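Local atomic coordinates of alpha-/beta-galactoside alpha-2,3-sialyltransferase (Photobacterium phosphoreum, PDB entry 2ZWI), a protein that probably transfers sialic acid from a CMP-linked donor to galactosides through an alpha-2,3 linkage, as a GT-B-type glycosyltransferase that binds CMP. Residues A[72-77]-A[101-106]; A[174-179]-A[356-361]. All blocks are in the same frame, centred on the assembly; numbering follows the deposited sequence.

Contact 1 of 2, residues A[72-77]-A[101-106]; sequences NEIKKV and KKTEIE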
loop_
_atom_site.group_PDB
_atom_site.type_symbol
_atom_site.label_atom_id
_atom_site.label_comp_id
_atom_site.label_asym_id
_atom_site.label_seq_id
_atom_site.Cartn_x
_atom_site.Cartn_y
_atom_site.Cartn_z
ATOM N N ASN A 72 10.864 13.223 -30.284
ATOM C CA ASN A 72 10.363 12.208 -31.229
ATOM C C ASN A 72 10.966 10.818 -31.034
ATOM O O ASN A 72 10.712 9.908 -31.824
ATOM C CB ASN A 72 10.541 12.661 -32.687
ATOM C CG ASN A 72 9.552 13.739 -33.092
ATOM O OD1 ASN A 72 9.938 14.821 -33.550
ATOM N ND2 ASN A 72 8.268 13.448 -32.928
ATOM N N GLU A 73 11.742 10.655 -29.973
ATOM C CA GLU A 73 12.488 9.425 -29.746
ATOM C C GLU A 73 11.769 8.438 -28.814
ATOM O O GLU A 73 12.260 7.329 -28.584
ATOM C CB GLU A 73 13.874 9.764 -29.197
ATOM C CG GLU A 73 14.689 10.701 -30.099
ATOM C CD GLU A 73 16.140 10.872 -29.655
ATOM O OE1 GLU A 73 16.625 10.066 -28.824
ATOM O OE2 GLU A 73 16.807 11.816 -30.148
ATOM N N ILE A 74 10.611 8.841 -28.295
ATOM C CA ILE A 74 9.923 8.070 -27.266
ATOM C C ILE A 74 8.836 7.164 -27.852
ATOM O O ILE A 74 7.772 7.612 -28.263
ATOM C CB ILE A 74 9.337 8.964 -26.122
ATOM C CG1 ILE A 74 10.406 9.894 -25.508
ATOM C CG2 ILE A 74 8.629 8.095 -25.059
ATOM C CD1 ILE A 74 11.750 9.224 -25.147
ATOM N N LYS A 75 9.128 5.877 -27.880
ATOM C CA LYS A 75 8.167 4.891 -28.334
ATOM C C LYS A 75 7.029 4.686 -27.320
ATOM O O LYS A 75 5.846 4.685 -27.693
ATOM C CB LYS A 75 8.898 3.574 -28.616
ATOM C CG LYS A 75 8.072 2.318 -28.406
ATOM C CD LYS A 75 7.087 2.098 -29.534
ATOM C CE LYS A 75 7.626 1.127 -30.576
ATOM N NZ LYS A 75 6.500 0.617 -31.414
ATOM N N LYS A 76 7.397 4.549 -26.047
ATOM C CA LYS A 76 6.456 4.142 -25.003
ATOM C C LYS A 76 6.716 4.838 -23.666
ATOM O O LYS A 76 7.855 5.119 -23.317
ATOM C CB LYS A 76 6.513 2.614 -24.827
ATOM C CG LYS A 76 5.768 2.051 -23.609
ATOM C CD LYS A 76 5.700 0.529 -23.621
ATOM C CE LYS A 76 7.042 -0.123 -23.295
ATOM N NZ LYS A 76 6.986 -1.615 -23.396
ATOM N N VAL A 77 5.640 5.098 -22.923
ATOM C CA VAL A 77 5.732 5.539 -21.526
ATOM C C VAL A 77 4.975 4.519 -20.660
ATOM O O VAL A 77 3.798 4.211 -20.912
ATOM C CB VAL A 77 5.159 6.979 -21.314
ATOM C CG1 VAL A 77 5.193 7.384 -19.831
ATOM C CG2 VAL A 77 5.925 7.994 -22.162
ATOM N N LYS A 101 1.747 12.761 -30.256
ATOM C CA LYS A 101 2.971 12.190 -30.817
ATOM C C LYS A 101 2.883 10.672 -30.971
ATOM O O LYS A 101 3.895 10.010 -31.200
ATOM C CB LYS A 101 4.165 12.562 -29.936
ATOM C CG LYS A 101 4.632 14.010 -30.047
ATOM C CD LYS A 101 5.572 14.163 -31.223
ATOM C CE LYS A 101 6.018 15.603 -31.416
ATOM N NZ LYS A 101 6.520 15.799 -32.814
ATOM N N LYS A 102 1.670 10.133 -30.831
ATOM C CA LYS A 102 1.399 8.698 -30.988
ATOM C C LYS A 102 2.276 7.836 -30.048
ATOM O O LYS A 102 2.878 6.836 -30.452
ATOM C CB LYS A 102 1.546 8.280 -32.463
ATOM C CG LYS A 102 0.539 8.944 -33.422
ATOM C CD LYS A 102 -0.881 8.470 -33.151
ATOM C CE LYS A 102 -1.821 8.818 -34.291
ATOM N NZ LYS A 102 -3.025 7.934 -34.250
ATOM N N THR A 103 2.341 8.257 -28.790
ATOM C CA THR A 103 3.130 7.580 -27.774
ATOM C C THR A 103 2.315 6.411 -27.229
ATOM O O THR A 103 1.138 6.568 -26.919
ATOM C CB THR A 103 3.491 8.558 -26.619
ATOM O OG1 THR A 103 4.056 9.754 -27.167
ATOM C CG2 THR A 103 4.485 7.939 -25.660
ATOM N N GLU A 104 2.932 5.241 -27.137
ATOM C CA GLU A 104 2.283 4.099 -26.494
ATOM C C GLU A 104 2.272 4.347 -24.993
ATOM O O GLU A 104 3.262 4.816 -24.444
ATOM C CB GLU A 104 3.021 2.802 -26.818
ATOM C CG GLU A 104 2.842 2.347 -28.264
ATOM C CD GLU A 104 3.751 1.190 -28.652
ATOM O OE1 GLU A 104 4.220 0.459 -27.750
ATOM O OE2 GLU A 104 3.985 1.003 -29.872
ATOM N N ILE A 105 1.143 4.064 -24.342
ATOM C CA ILE A 105 1.042 4.200 -22.880
ATOM C C ILE A 105 0.620 2.880 -22.247
ATOM O O ILE A 105 -0.343 2.258 -22.682
ATOM C CB ILE A 105 0.043 5.308 -22.447
ATOM C CG1 ILE A 105 0.522 6.685 -22.912
ATOM C CG2 ILE A 105 -0.139 5.306 -20.926
ATOM C CD1 ILE A 105 -0.584 7.730 -23.020
ATOM N N GLU A 106 1.357 2.464 -21.224
ATOM C CA GLU A 106 1.026 1.284 -20.428
ATOM C C GLU A 106 1.004 1.669 -18.959
ATOM O O GLU A 106 1.758 2.547 -18.535
ATOM C CB GLU A 106 2.039 0.164 -20.678
ATOM C CG GLU A 106 1.963 -0.365 -22.107
ATOM C CD GLU A 106 2.883 -1.539 -22.371
ATOM O OE1 GLU A 106 2.983 -1.950 -23.555
ATOM O OE2 GLU A 106 3.498 -2.052 -21.410
HETATM O O HOH W 1 6.146 9.399 -28.844
#
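Val77 N gives its hydrogen to Glu104 O, 2.8 Å away, and Glu106 N returns one to Val77 O at 3.0 Å: the staggered pairing of two parallel beta strands. These are the first and last strands of the beta-alpha-beta unit 74-82, 86-98, 104-110 in the N-terminal Rossmann-like sheet of this GT-B protein, and the axes of the paired pieces 74-77 and 104-106 are inclined by 21°. A third backbone bond, from Glu104 N to Lys75 O, starts the pairing. Between these bonds lie two CA-H...O contacts, from Lys76 CA to Glu104 O and from Ile105 CA to Val77 O.

The tightly packed side carries Val77, Ile105 and Thr103. Thr103 has its OG1 beside the backbone N (chi1 -51°), which leaves CG2 to press on Val77 CG2 at 3.8 Å; Ile96 of helix 86-98 covers all three residues. On the solvent side charges replace methyls. Lys75, bent at chi2 and chi3, brings NZ to Glu104 OE2 at 3.0 Å, on the syn side but 35° out of the carboxylate plane. Lys75 CD also lies 3.3 Å from Glu104 OE2. Further along, in the conformer modelled here, one of two, Lys76 NZ stops 4.0 Å from Glu106 OE1, perhaps a loose attraction but too long for a salt bridge.

Toward the N-terminal ends the strands are no longer directly paired, and a water sits between Ile74 O and Thr103 OG1, 2.7 Å from Thr103 OG1.

Contact 2 of 2, residues A[174-179]-A[356-361]; sequences RADIFE and IELNIV
Arg174, in the loop after strand 168-172, grips the carbonyl of Leu358 at the end of helix 350-357, which closes in a Schellman motif with Asn359 at positive phi. In this GT-B protein the contact joins the two Rossmann-like halves.

Arg174 CB begins the contact, 3.8 Å from Leu358 CD2. Arg174 CG follows, 4.2 Å from both Leu358 CD1 and Leu358 CD2. Bends at chi2 and chi3 then fold the chain over the leucine, so that Leu358 CD2 sits 3.7 Å above one face of the Arg174 guanidinium, toward its rim. NE turns to its own segment and donates to Asp176 OD1 on that oxygen's syn lone pair. Arg174 NH2 donates to Asp176 OD2 at 2.7 Å, almost in the guanidinium plane, completing a side-on salt bridge that holds the group against rotation.

At the outer end NH1 and NH2 both donate to Leu358 O. This end-on fork is bent, with N-H...O angles of 131° and 137°, and it gives a carbonyl at the helix terminus two N-H donors of one charged group. Ile360 CG1 also approaches NH1.

Beyond the arginine, the leucine meets Ile177 of the 3-10 segment 175-178 and is backed by Phe327 of helix 325-328. Ile177 CG1 lies anti to the backbone N, and chi2 (64°) then turns Ile177 CD1 to within 3.8 Å of Leu358 CD2.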
loop_
_atom_site.group_PDB
_atom_site.type_symbol
_atom_site.label_atom_id
_atom_site.label_comp_id
_atom_site.label_asym_id
_atom_site.label_seq_id
_atom_site.Cartn_x
_atom_site.Cartn_y
_atom_site.Cartn_z
ATOM N N ARG A 174 -4.470 -7.688 -2.078
ATOM C CA ARG A 174 -5.108 -8.987 -1.963
ATOM C C ARG A 174 -5.923 -9.230 -3.224
ATOM O O ARG A 174 -7.118 -8.940 -3.267
ATOM C CB ARG A 174 -6.004 -9.054 -0.701
ATOM C CG ARG A 174 -5.258 -9.090 0.644
ATOM C CD ARG A 174 -4.470 -10.416 0.849
ATOM N NE ARG A 174 -5.341 -11.593 0.842
ATOM C CZ ARG A 174 -5.879 -12.142 1.926
ATOM N NH1 ARG A 174 -5.619 -11.652 3.122
ATOM N NH2 ARG A 174 -6.667 -13.197 1.806
ATOM N N ALA A 175 -5.254 -9.744 -4.257
ATOM C CA ALA A 175 -5.899 -10.104 -5.514
ATOM C C ALA A 175 -7.039 -11.124 -5.317
ATOM O O ALA A 175 -7.964 -11.186 -6.123
ATOM C CB ALA A 175 -4.859 -10.642 -6.497
ATOM N N ASP A 176 -6.962 -11.904 -4.241
ATOM C CA ASP A 176 -7.973 -12.924 -3.923
ATOM C C ASP A 176 -9.260 -12.358 -3.300
ATOM O O ASP A 176 -10.143 -13.126 -2.886
ATOM C CB ASP A 176 -7.373 -14.010 -3.013
ATOM C CG ASP A 176 -6.839 -13.447 -1.701
ATOM O OD1 ASP A 176 -6.407 -12.266 -1.676
ATOM O OD2 ASP A 176 -6.849 -14.183 -0.685
ATOM N N ILE A 177 -9.369 -11.030 -3.238
ATOM C CA ILE A 177 -10.629 -10.373 -2.875
ATOM C C ILE A 177 -11.779 -10.856 -3.787
ATOM O O ILE A 177 -12.918 -10.986 -3.342
ATOM C CB ILE A 177 -10.512 -8.810 -2.876
ATOM C CG1 ILE A 177 -11.756 -8.143 -2.248
ATOM C CG2 ILE A 177 -10.241 -8.267 -4.293
ATOM C CD1 ILE A 177 -11.972 -8.443 -0.756
ATOM N N PHE A 178 -11.457 -11.147 -5.048
ATOM C CA PHE A 178 -12.448 -11.624 -6.016
ATOM C C PHE A 178 -12.808 -13.098 -5.844
ATOM O O PHE A 178 -13.635 -13.626 -6.598
ATOM C CB PHE A 178 -11.978 -11.352 -7.449
ATOM C CG PHE A 178 -11.787 -9.891 -7.754
ATOM C CD1 PHE A 178 -12.888 -9.054 -7.937
ATOM C CD2 PHE A 178 -10.513 -9.353 -7.860
ATOM C CE1 PHE A 178 -12.720 -7.699 -8.222
ATOM C CE2 PHE A 178 -10.331 -7.997 -8.138
ATOM C CZ PHE A 178 -11.441 -7.163 -8.312
ATOM N N GLU A 179 -12.199 -13.754 -4.859
ATOM C CA GLU A 179 -12.512 -15.143 -4.532
ATOM C C GLU A 179 -13.096 -15.291 -3.129
ATOM O O GLU A 179 -13.124 -16.395 -2.586
ATOM C CB GLU A 179 -11.283 -16.049 -4.697
ATOM C CG GLU A 179 -11.107 -16.616 -6.096
ATOM C CD GLU A 179 -10.715 -15.560 -7.108
ATOM O OE1 GLU A 179 -9.803 -14.754 -6.807
ATOM O OE2 GLU A 179 -11.322 -15.533 -8.204
ATOM N N ILE A 356 -12.381 -9.457 7.766
ATOM C CA ILE A 356 -12.876 -10.809 8.072
ATOM C C ILE A 356 -12.936 -11.679 6.810
ATOM O O ILE A 356 -12.420 -12.806 6.805
ATOM C CB ILE A 356 -14.235 -10.776 8.816
ATOM C CG1 ILE A 356 -14.028 -10.316 10.264
ATOM C CG2 ILE A 356 -14.927 -12.142 8.769
ATOM C CD1 ILE A 356 -15.328 -9.844 10.959
ATOM N N GLU A 357 -13.538 -11.150 5.745
ATOM C CA GLU A 357 -13.681 -11.892 4.476
ATOM C C GLU A 357 -12.352 -12.354 3.875
ATOM O O GLU A 357 -12.275 -13.440 3.282
ATOM C CB GLU A 357 -14.469 -11.082 3.441
ATOM C CG GLU A 357 -15.930 -10.845 3.813
ATOM C CD GLU A 357 -16.695 -12.144 4.045
ATOM O OE1 GLU A 357 -17.287 -12.314 5.135
ATOM O OE2 GLU A 357 -16.680 -13.001 3.138
ATOM N N LEU A 358 -11.313 -11.538 4.047
ATOM C CA LEU A 358 -9.965 -11.852 3.555
ATOM C C LEU A 358 -9.144 -12.723 4.502
ATOM O O LEU A 358 -7.972 -13.005 4.241
ATOM C CB LEU A 358 -9.203 -10.554 3.275
ATOM C CG LEU A 358 -9.658 -9.800 2.024
ATOM C CD1 LEU A 358 -9.106 -8.398 2.052
ATOM C CD2 LEU A 358 -9.184 -10.532 0.782
ATOM N N ASN A 359 -9.768 -13.133 5.601
ATOM C CA ASN A 359 -9.116 -13.929 6.641
ATOM C C ASN A 359 -7.856 -13.263 7.196
ATOM O O ASN A 359 -6.892 -13.932 7.553
ATOM C CB ASN A 359 -8.833 -15.356 6.137
ATOM C CG ASN A 359 -10.078 -16.036 5.621
ATOM O OD1 ASN A 359 -10.909 -16.505 6.399
ATOM N ND2 ASN A 359 -10.225 -16.087 4.300
ATOM N N ILE A 360 -7.877 -11.934 7.244
ATOM C CA ILE A 360 -6.817 -11.151 7.870
ATOM C C ILE A 360 -6.932 -11.304 9.394
ATOM O O ILE A 360 -5.936 -11.293 10.117
ATOM C CB ILE A 360 -6.899 -9.658 7.429
ATOM C CG1 ILE A 360 -6.459 -9.524 5.956
ATOM C CG2 ILE A 360 -6.042 -8.767 8.334
ATOM C CD1 ILE A 360 -6.812 -8.195 5.307
ATOM N N VAL A 361 -8.170 -11.455 9.857
ATOM C CA VAL A 361 -8.479 -11.562 11.272
ATOM C C VAL A 361 -9.681 -12.484 11.447
ATOM O O VAL A 361 -10.642 -12.425 10.669
ATOM C CB VAL A 361 -8.754 -10.150 11.891
ATOM C CG1 VAL A 361 -9.961 -9.464 11.221
ATOM C CG2 VAL A 361 -8.896 -10.208 13.429
#

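Overall arrangement
From the N terminus, the chain first lays down strand 3-10, which pairs with strand 74-82 on the edge not used by strand 104-110. Contact 1 then closes a 23-residue loop carrying helix 86-98, joining neighbouring strands of the seven-stranded sheet. Contact 2 opens only afterwards: it leaves that sheet beyond strand 168-172 and closes 176 residues later, after most of the six-stranded sheet has been built. The two are therefore in series, neither nesting nor crossing. Their centres are 37 Å apart and their nearest atoms about 18 Å. One is local to a single sheet; the other ties both halves together, with Ile360's side chain about 11 Å from bound CMP.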